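Local coordinates for protein dTDP-4-amino-4,6-dideoxyglucose formyltransferase (Shewanella sp. FDAARGOS_354, PDB 6V2T) that probably transfers a formyl group from a folate cofactor to the amino group of dTDP-4-amino-4,6-dideoxyglucose, a sugar precursor of the lipopolysaccharide O-antigen, at residues B[27-40]-B[67-79]. Sequence-based numbering, arbitrary orientation.
Sequences LIVSDNKPLVSFIQ and ASLISLGLTSINV. With 0FX (dTDP-4-amino-4,6-dideoxyglucose), chain G.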
ATOM      1  N   LEU B  27     -27.043   3.543  29.382  1.00 36.63           N
ATOM      2  CA  LEU B  27     -25.637   3.999  29.325  1.00 33.54           C
ATOM      3  C   LEU B  27     -24.938   3.369  28.110  1.00 37.97           C
ATOM      4  O   LEU B  27     -24.845   2.117  28.000  1.00 34.21           O
ATOM      5  CB  LEU B  27     -24.899   3.693  30.628  1.00 33.33           C
ATOM      6  CG  LEU B  27     -23.394   3.972  30.578  1.00 37.20           C
ATOM      7  CD1 LEU B  27     -23.140   5.475  30.485  1.00 40.80           C
ATOM      8  CD2 LEU B  27     -22.688   3.383  31.789  1.00 31.61           C
ATOM      9  N   ILE B  28     -24.406   4.214  27.229  1.00 34.40           N
ATOM     10  CA  ILE B  28     -23.612   3.751  26.066  1.00 34.84           C
ATOM     11  C   ILE B  28     -22.147   4.038  26.378  1.00 38.23           C
ATOM     12  O   ILE B  28     -21.788   5.215  26.618  1.00 37.36           O
ATOM     13  CB  ILE B  28     -24.186   4.346  24.772  1.00 35.36           C
ATOM     14  CG1 ILE B  28     -25.624   3.845  24.582  1.00 38.12           C
ATOM     15  CG2 ILE B  28     -23.315   4.007  23.574  1.00 32.68           C
ATOM     16  CD1 ILE B  28     -26.398   4.633  23.588  1.00 47.40           C
ATOM     17  N   VAL B  29     -21.360   2.963  26.523  1.00 36.68           N
ATOM     18  CA  VAL B  29     -19.894   3.040  26.747  1.00 33.84           C
ATOM     19  C   VAL B  29     -19.217   2.653  25.442  1.00 36.18           C
ATOM     20  O   VAL B  29     -19.457   1.542  24.926  1.00 29.74           O
ATOM     21  CB  VAL B  29     -19.391   2.148  27.886  1.00 39.76           C
ATOM     22  CG1 VAL B  29     -17.926   2.428  28.191  1.00 39.59           C
ATOM     23  CG2 VAL B  29     -20.225   2.303  29.138  1.00 39.40           C
ATOM     24  N   SER B  30     -18.379   3.533  24.932  1.00 37.88           N
ATOM     25  CA  SER B  30     -17.842   3.404  23.566  1.00 40.14           C
ATOM     26  C   SER B  30     -16.510   4.140  23.418  1.00 40.02           C
ATOM     27  O   SER B  30     -16.383   5.281  23.920  1.00 35.40           O
ATOM     28  CB  SER B  30     -18.825   3.931  22.590  1.00 39.72           C
ATOM     29  OG  SER B  30     -18.316   3.754  21.283  1.00 42.56           O
ATOM     30  N   ASP B  31     -15.595   3.532  22.670  1.00 41.42           N
ATOM     31  CA  ASP B  31     -14.266   4.120  22.348  1.00 42.54           C
ATOM     32  C   ASP B  31     -14.118   4.258  20.829  1.00 44.44           C
ATOM     33  O   ASP B  31     -12.970   4.335  20.377  1.00 45.22           O
ATOM     34  CB  ASP B  31     -13.175   3.275  23.001  1.00 38.93           C
ATOM     35  CG  ASP B  31     -13.201   3.446  24.508  1.00 39.30           C
ATOM     36  OD1 ASP B  31     -13.051   4.606  24.982  1.00 41.13           O
ATOM     37  OD2 ASP B  31     -13.426   2.446  25.189  1.00 40.54           O
ATOM     38  N   ASN B  32     -15.239   4.298  20.097  1.00 42.36           N
ATOM     39  CA  ASN B  32     -15.318   4.348  18.612  1.00 43.18           C
ATOM     40  C   ASN B  32     -16.198   5.535  18.196  1.00 47.99           C
ATOM     41  O   ASN B  32     -17.447   5.501  18.416  1.00 38.73           O
ATOM     42  CB  ASN B  32     -15.833   3.027  18.040  1.00 46.98           C
ATOM     43  CG  ASN B  32     -15.682   2.913  16.534  1.00 48.40           C
ATOM     44  OD1 ASN B  32     -16.599   3.243  15.786  1.00 45.97           O
ATOM     45  ND2 ASN B  32     -14.534   2.434  16.086  1.00 44.40           N
ATOM     46  N   LYS B  33     -15.584   6.579  17.636  1.00 50.36           N
ATOM     47  CA  LYS B  33     -16.319   7.813  17.267  1.00 55.01           C
ATOM     48  C   LYS B  33     -17.340   7.472  16.186  1.00 51.87           C
ATOM     49  O   LYS B  33     -18.487   7.893  16.296  1.00 59.56           O
ATOM     50  CB  LYS B  33     -15.365   8.937  16.841  1.00 63.83           C
ATOM     51  CG  LYS B  33     -16.001  10.319  16.807  1.00 65.30           C
ATOM     52  CD  LYS B  33     -15.495  11.205  15.690  1.00 71.67           C
ATOM     53  CE  LYS B  33     -16.595  12.037  15.070  1.00 74.32           C
ATOM     54  NZ  LYS B  33     -16.210  12.519  13.725  1.00 78.35           N
ATOM     55  N   PRO B  34     -16.994   6.723  15.110  1.00 54.02           N
ATOM     56  CA  PRO B  34     -17.985   6.373  14.089  1.00 52.56           C
ATOM     57  C   PRO B  34     -19.280   5.766  14.663  1.00 50.96           C
ATOM     58  O   PRO B  34     -20.330   6.263  14.331  1.00 46.08           O
ATOM     59  CB  PRO B  34     -17.220   5.401  13.176  1.00 55.58           C
ATOM     60  CG  PRO B  34     -15.775   5.849  13.306  1.00 51.57           C
ATOM     61  CD  PRO B  34     -15.645   6.240  14.762  1.00 51.51           C
ATOM     62  N   LEU B  35     -19.187   4.753  15.536  1.00 45.22           N
ATOM     63  CA  LEU B  35     -20.352   4.130  16.235  1.00 45.52           C
ATOM     64  C   LEU B  35     -21.125   5.149  17.095  1.00 41.39           C
ATOM     65  O   LEU B  35     -22.334   5.213  16.947  1.00 38.68           O
ATOM     66  CB  LEU B  35     -19.886   2.967  17.127  1.00 46.49           C
ATOM     67  CG  LEU B  35     -19.917   1.584  16.484  1.00 52.90           C
ATOM     68  CD1 LEU B  35     -19.809   0.499  17.555  1.00 51.04           C
ATOM     69  CD2 LEU B  35     -21.172   1.376  15.638  1.00 49.62           C
ATOM     70  N   VAL B  36     -20.468   5.824  18.035  1.00 37.80           N
ATOM     71  CA  VAL B  36     -21.114   6.798  18.955  1.00 44.89           C
ATOM     72  C   VAL B  36     -21.913   7.795  18.116  1.00 46.75           C
ATOM     73  O   VAL B  36     -23.142   7.932  18.322  1.00 42.04           O
ATOM     74  CB  VAL B  36     -20.079   7.535  19.824  1.00 44.27           C
ATOM     75  CG1 VAL B  36     -20.719   8.698  20.578  1.00 49.66           C
ATOM     76  CG2 VAL B  36     -19.400   6.601  20.807  1.00 48.25           C
ATOM     77  N   SER B  37     -21.219   8.494  17.222  1.00 47.75           N
ATOM     78  CA  SER B  37     -21.824   9.521  16.344  1.00 50.05           C
ATOM     79  C   SER B  37     -23.030   8.899  15.618  1.00 48.40           C
ATOM     80  O   SER B  37     -24.108   9.505  15.636  1.00 46.60           O
ATOM     81  CB  SER B  37     -20.797  10.088  15.405  1.00 51.76           C
ATOM     82  OG  SER B  37     -21.420  10.920  14.449  1.00 57.51           O
ATOM     83  N   PHE B  38     -22.882   7.702  15.050  1.00 42.51           N
ATOM     84  CA  PHE B  38     -23.982   6.988  14.348  1.00 41.15           C
ATOM     85  C   PHE B  38     -25.130   6.669  15.317  1.00 41.53           C
ATOM     86  O   PHE B  38     -26.291   6.852  14.934  1.00 36.83           O
ATOM     87  CB  PHE B  38     -23.469   5.707  13.702  1.00 41.90           C
ATOM     88  CG  PHE B  38     -24.555   4.922  13.039  1.00 40.73           C
ATOM     89  CD1 PHE B  38     -25.129   3.837  13.683  1.00 43.40           C
ATOM     90  CD2 PHE B  38     -25.036   5.302  11.798  1.00 42.09           C
ATOM     91  CE1 PHE B  38     -26.135   3.119  13.067  1.00 37.42           C
ATOM     92  CE2 PHE B  38     -26.054   4.588  11.193  1.00 42.23           C
ATOM     93  CZ  PHE B  38     -26.593   3.492  11.829  1.00 41.80           C
ATOM     94  N   ILE B  39     -24.835   6.243  16.548  1.00 36.19           N
ATOM     95  CA  ILE B  39     -25.886   5.840  17.528  1.00 38.53           C
ATOM     96  C   ILE B  39     -26.641   7.101  17.973  1.00 37.96           C
ATOM     97  O   ILE B  39     -27.894   7.093  17.971  1.00 38.82           O
ATOM     98  CB  ILE B  39     -25.284   5.074  18.724  1.00 36.31           C
ATOM     99  CG1 ILE B  39     -24.848   3.659  18.329  1.00 35.67           C
ATOM    100  CG2 ILE B  39     -26.255   5.051  19.890  1.00 41.52           C
ATOM    101  CD1 ILE B  39     -23.996   2.974  19.374  1.00 38.23           C
ATOM    102  N   GLN B  40     -25.910   8.166  18.278  1.00 39.38           N
ATOM    103  CA  GLN B  40     -26.512   9.483  18.635  1.00 42.88           C
ATOM    104  C   GLN B  40     -27.551   9.896  17.589  1.00 41.54           C
ATOM    105  O   GLN B  40     -28.690  10.208  17.979  1.00 40.41           O
ATOM    106  CB  GLN B  40     -25.417  10.520  18.837  1.00 40.61           C
ATOM    107  CG  GLN B  40     -24.870  10.460  20.250  1.00 37.97           C
ATOM    108  CD  GLN B  40     -23.669  11.337  20.476  1.00 43.21           C
ATOM    109  OE1 GLN B  40     -23.025  11.799  19.535  1.00 47.26           O
ATOM    110  NE2 GLN B  40     -23.333  11.520  21.744  1.00 40.55           N
ATOM    111  N   ALA B  67      -9.641  12.490  22.369  1.00 58.90           N
ATOM    112  CA  ALA B  67      -9.925  13.850  21.838  1.00 62.15           C
ATOM    113  C   ALA B  67     -11.260  13.917  21.077  1.00 57.01           C
ATOM    114  O   ALA B  67     -12.099  14.790  21.406  1.00 64.00           O
ATOM    115  CB  ALA B  67      -8.775  14.292  20.951  1.00 63.58           C
ATOM    116  N   SER B  68     -11.421  13.072  20.057  1.00 55.81           N
ATOM    117  CA  SER B  68     -12.547  13.088  19.084  1.00 58.70           C
ATOM    118  C   SER B  68     -13.848  12.679  19.781  1.00 62.62           C
ATOM    119  O   SER B  68     -14.936  13.022  19.260  1.00 64.06           O
ATOM    120  CB  SER B  68     -12.266  12.193  17.896  1.00 59.23           C
ATOM    121  OG  SER B  68     -12.382  10.822  18.241  1.00 59.05           O
ATOM    122  N   LEU B  69     -13.733  11.948  20.896  1.00 57.50           N
ATOM    123  CA  LEU B  69     -14.884  11.510  21.725  1.00 56.85           C
ATOM    124  C   LEU B  69     -15.259  12.659  22.664  1.00 54.86           C
ATOM    125  O   LEU B  69     -16.466  12.913  22.803  1.00 60.36           O
ATOM    126  CB  LEU B  69     -14.521  10.223  22.483  1.00 55.25           C
ATOM    127  CG  LEU B  69     -14.395   8.966  21.618  1.00 53.32           C
ATOM    128  CD1 LEU B  69     -13.859   7.790  22.420  1.00 55.11           C
ATOM    129  CD2 LEU B  69     -15.731   8.604  20.985  1.00 53.54           C
ATOM    130  N   ILE B  70     -14.267  13.364  23.217  1.00 58.67           N
ATOM    131  CA  ILE B  70     -14.473  14.549  24.107  1.00 65.21           C
ATOM    132  C   ILE B  70     -15.102  15.695  23.308  1.00 70.89           C
ATOM    133  O   ILE B  70     -15.784  16.544  23.925  1.00 71.78           O
ATOM    134  CB  ILE B  70     -13.155  15.012  24.745  1.00 62.32           C
ATOM    135  CG1 ILE B  70     -12.514  13.911  25.587  1.00 63.45           C
ATOM    136  CG2 ILE B  70     -13.389  16.284  25.548  1.00 70.42           C
ATOM    137  CD1 ILE B  70     -11.117  14.241  26.064  1.00 63.02           C
ATOM    138  N   SER B  71     -14.854  15.723  21.998  1.00 77.76           N
ATOM    139  CA  SER B  71     -15.421  16.710  21.041  1.00 80.52           C
ATOM    140  C   SER B  71     -16.912  16.434  20.806  1.00 79.69           C
ATOM    141  O   SER B  71     -17.606  17.361  20.363  1.00 85.82           O
ATOM    142  CB  SER B  71     -14.660  16.702  19.741  1.00 83.92           C
ATOM    143  OG  SER B  71     -15.200  15.738  18.849  1.00 87.01           O
ATOM    144  N   LEU B  72     -17.387  15.209  21.060  1.00 72.85           N
ATOM    145  CA  LEU B  72     -18.834  14.867  20.996  1.00 71.09           C
ATOM    146  C   LEU B  72     -19.468  15.092  22.375  1.00 67.30           C
ATOM    147  O   LEU B  72     -20.675  14.852  22.514  1.00 69.91           O
ATOM    148  CB  LEU B  72     -19.006  13.424  20.512  1.00 74.63           C
ATOM    149  CG  LEU B  72     -18.707  13.190  19.031  1.00 77.00           C
ATOM    150  CD1 LEU B  72     -18.887  11.723  18.664  1.00 81.20           C
ATOM    151  CD2 LEU B  72     -19.584  14.064  18.147  1.00 76.81           C
ATOM    152  N   GLY B  73     -18.680  15.559  23.347  1.00 62.49           N
ATOM    153  CA  GLY B  73     -19.144  15.903  24.703  1.00 64.75           C
ATOM    154  C   GLY B  73     -19.170  14.686  25.615  1.00 65.44           C
ATOM    155  O   GLY B  73     -19.820  14.756  26.683  1.00 48.84           O
ATOM    156  N   LEU B  74     -18.511  13.593  25.217  1.00 64.00           N
ATOM    157  CA  LEU B  74     -18.410  12.383  26.071  1.00 58.82           C
ATOM    158  C   LEU B  74     -17.411  12.686  27.177  1.00 56.43           C
ATOM    159  O   LEU B  74     -16.512  13.527  26.978  1.00 66.89           O
ATOM    160  CB  LEU B  74     -18.006  11.149  25.255  1.00 58.66           C
ATOM    161  CG  LEU B  74     -19.169  10.367  24.648  1.00 57.73           C
ATOM    162  CD1 LEU B  74     -19.938  11.205  23.642  1.00 56.71           C
ATOM    163  CD2 LEU B  74     -18.695   9.075  24.005  1.00 55.59           C
ATOM    164  N   THR B  75     -17.621  12.064  28.324  1.00 52.53           N
ATOM    165  CA  THR B  75     -16.688  12.075  29.467  1.00 50.18           C
ATOM    166  C   THR B  75     -16.255  10.637  29.724  1.00 44.04           C
ATOM    167  O   THR B  75     -16.849   9.712  29.148  1.00 46.84           O
ATOM    168  CB  THR B  75     -17.332  12.742  30.685  1.00 54.84           C
ATOM    169  OG1 THR B  75     -18.586  12.086  30.881  1.00 58.11           O
ATOM    170  CG2 THR B  75     -17.532  14.230  30.490  1.00 56.38           C
ATOM    171  N   SER B  76     -15.228  10.472  30.537  1.00 45.48           N
ATOM    172  CA  SER B  76     -14.624   9.160  30.859  1.00 48.60           C
ATOM    173  C   SER B  76     -15.532   8.419  31.844  1.00 49.12           C
ATOM    174  O   SER B  76     -16.237   9.092  32.631  1.00 44.42           O
ATOM    175  CB  SER B  76     -13.244   9.329  31.418  1.00 44.02           C
ATOM    176  OG  SER B  76     -12.617   8.063  31.508  1.00 57.18           O
ATOM    177  N   ILE B  77     -15.501   7.085  31.801  1.00 44.95           N
ATOM    178  CA  ILE B  77     -15.991   6.222  32.915  1.00 42.54           C
ATOM    179  C   ILE B  77     -14.999   5.073  33.066  1.00 38.18           C
ATOM    180  O   ILE B  77     -14.387   4.706  32.042  1.00 39.04           O
ATOM    181  CB  ILE B  77     -17.433   5.732  32.685  1.00 39.71           C
ATOM    182  CG1 ILE B  77     -18.125   5.380  34.004  1.00 42.29           C
ATOM    183  CG2 ILE B  77     -17.478   4.581  31.685  1.00 38.73           C
ATOM    184  CD1 ILE B  77     -19.641   5.394  33.926  1.00 43.79           C
ATOM    185  N   ASN B  78     -14.853   4.569  34.290  1.00 37.52           N
ATOM    186  CA  ASN B  78     -13.912   3.485  34.663  1.00 40.89           C
ATOM    187  C   ASN B  78     -14.679   2.294  35.237  1.00 42.89           C
ATOM    188  O   ASN B  78     -14.913   2.222  36.448  1.00 47.89           O
ATOM    189  CB  ASN B  78     -12.867   3.969  35.665  1.00 47.06           C
ATOM    190  CG  ASN B  78     -11.814   2.917  35.930  1.00 48.69           C
ATOM    191  OD1 ASN B  78     -11.878   1.803  35.411  1.00 43.64           O
ATOM    192  ND2 ASN B  78     -10.826   3.278  36.726  1.00 49.66           N
ATOM    193  N   VAL B  79     -14.942   1.320  34.388  1.00 39.38           N
ATOM    194  CA  VAL B  79     -15.752   0.116  34.691  1.00 44.94           C
ATOM    195  C   VAL B  79     -15.009  -0.801  35.680  1.00 50.04           C
ATOM    196  O   VAL B  79     -15.638  -1.760  36.184  1.00 48.36           O
ATOM    197  CB  VAL B  79     -16.070  -0.542  33.336  1.00 46.47           C
ATOM    198  CG1 VAL B  79     -16.287  -2.023  33.445  1.00 55.33           C
ATOM    199  CG2 VAL B  79     -17.241   0.166  32.668  1.00 42.01           C
TER
HETATM  200  O4P 0FX G 301     -12.721  -1.746  16.507  1.00 33.87           O
HETATM  201  P2  0FX G 301     -12.279  -0.576  17.388  1.00 62.66           P
HETATM  202  O3P 0FX G 301     -13.415   0.313  17.786  1.00 58.71           O
HETATM  203  O1G 0FX G 301     -11.770  -1.314  18.677  1.00 58.63           O
HETATM  204  C1G 0FX G 301     -12.331  -0.943  19.934  1.00 61.00           C
HETATM  205  C2G 0FX G 301     -11.147  -0.831  20.873  1.00 60.88           C
HETATM  206  O2G 0FX G 301     -10.182   0.164  20.481  1.00 53.31           O
HETATM  207  C3G 0FX G 301     -10.469  -2.191  20.884  1.00 61.34           C
HETATM  208  O3G 0FX G 301      -9.416  -2.116  21.857  1.00 54.85           O
HETATM  209  C4G 0FX G 301     -11.472  -3.323  21.179  1.00 54.90           C
HETATM  210  N4A 0FX G 301     -10.829  -4.613  20.910  1.00 57.78           N
HETATM  211  C5G 0FX G 301     -12.750  -3.286  20.348  1.00 54.86           C
HETATM  212  C6G 0FX G 301     -13.779  -4.306  20.876  1.00 52.99           C
HETATM  213  O5G 0FX G 301     -13.270  -1.953  20.376  1.00 61.19           O
HETATM  214  OPP 0FX G 301     -11.198   0.622  16.861  1.00 38.73           O
HETATM  215  P   0FX G 301      -9.710   0.131  16.803  1.00 38.19           P
HETATM  216  O1P 0FX G 301      -9.063  -0.309  18.031  1.00 34.96           O
HETATM  217  O2P 0FX G 301      -8.896   1.309  16.340  1.00 54.66           O
HETATM  218  O5  0FX G 301      -9.432  -0.896  15.638  1.00 38.90           O
HETATM  219  C5  0FX G 301     -10.077  -0.778  14.397  1.00 30.86           C
HETATM  220  C4  0FX G 301      -9.246  -1.578  13.386  1.00 31.65           C
HETATM  221  O4  0FX G 301      -7.983  -0.961  13.131  1.00 29.80           O
HETATM  222  C3  0FX G 301      -8.848  -2.986  13.861  1.00 30.30           C
HETATM  223  O3  0FX G 301      -9.902  -3.926  13.707  1.00 31.02           O
HETATM  224  C2  0FX G 301      -7.573  -3.322  13.049  1.00 28.75           C
HETATM  225  C1  0FX G 301      -6.996  -1.894  12.842  1.00 31.90           C
HETATM  226  N11 0FX G 301      -5.869  -1.684  13.740  1.00 31.93           N
HETATM  227  C61 0FX G 301      -5.986  -1.002  14.901  1.00 36.01           C
HETATM  228  C51 0FX G 301      -4.858  -0.820  15.699  1.00 36.88           C
HETATM  229  C5A 0FX G 301      -4.974  -0.064  17.019  1.00 38.83           C
HETATM  230  C21 0FX G 301      -4.689  -2.177  13.343  1.00 31.10           C
HETATM  231  O21 0FX G 301      -4.620  -2.857  12.171  1.00 32.29           O
HETATM  232  N31 0FX G 301      -3.572  -2.035  14.096  1.00 32.12           N
HETATM  233  C41 0FX G 301      -3.638  -1.358  15.273  1.00 36.60           C
HETATM  234  O41 0FX G 301      -2.512  -1.271  16.040  1.00 34.61           O
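L69 and L72 of helix 67-70 and the turn after it pack against the N-terminal end of helix 33-45, in the Rossmann-like formyltransferase domain, where strands 24-30 and 75-77 flank strand 53-60. The L69 side chain forks: CD1 lies 3.7 Å from D31 CA, while CD2 faces the first helical turn, 3.8 Å from K33 CA. L72 CD1 meets K33 CG at 3.7 Å, the two side chains crossing at about a right angle; CG anti to the backbone N and an off-staggered chi2 of -144° lay K33 CD beside S68 CB and OG. V36 touches all three leucines, CG2 at L69 CD2 and, turned away from the backbone N by a chi1 of 170°, CG1 at L72 CD1 and L74 CD2 (both 4.0 Å); it slides past L72 but meets L74 tip to tip. Further along the helix, Q40 sends NE2 alongside L74 CD1 at 3.9 Å. V29 CG1 and I77 CG2 touch as apolar methyls across strand 53-60, the side chains nearly perpendicular; I88 of helix 82-91 also packs on I77. A Schellman motif closes at G73, which has positive phi, through L74 N to L69 O and, weakly, G73 N to I70 O; L72 N also reaches L69 O, from the opposite face of its plane. The D31 carboxylate is held by S60, N63 and the backbone N of K101. Next to it, N32 caps helix 33-45: OD1 accepts from L35 N at 3.0 Å in the carbonyl plane, and ND2 donates to diphosphate oxygen O3P of the nucleotide sugar at 2.9 Å, the N-H...O angle bent to 131°.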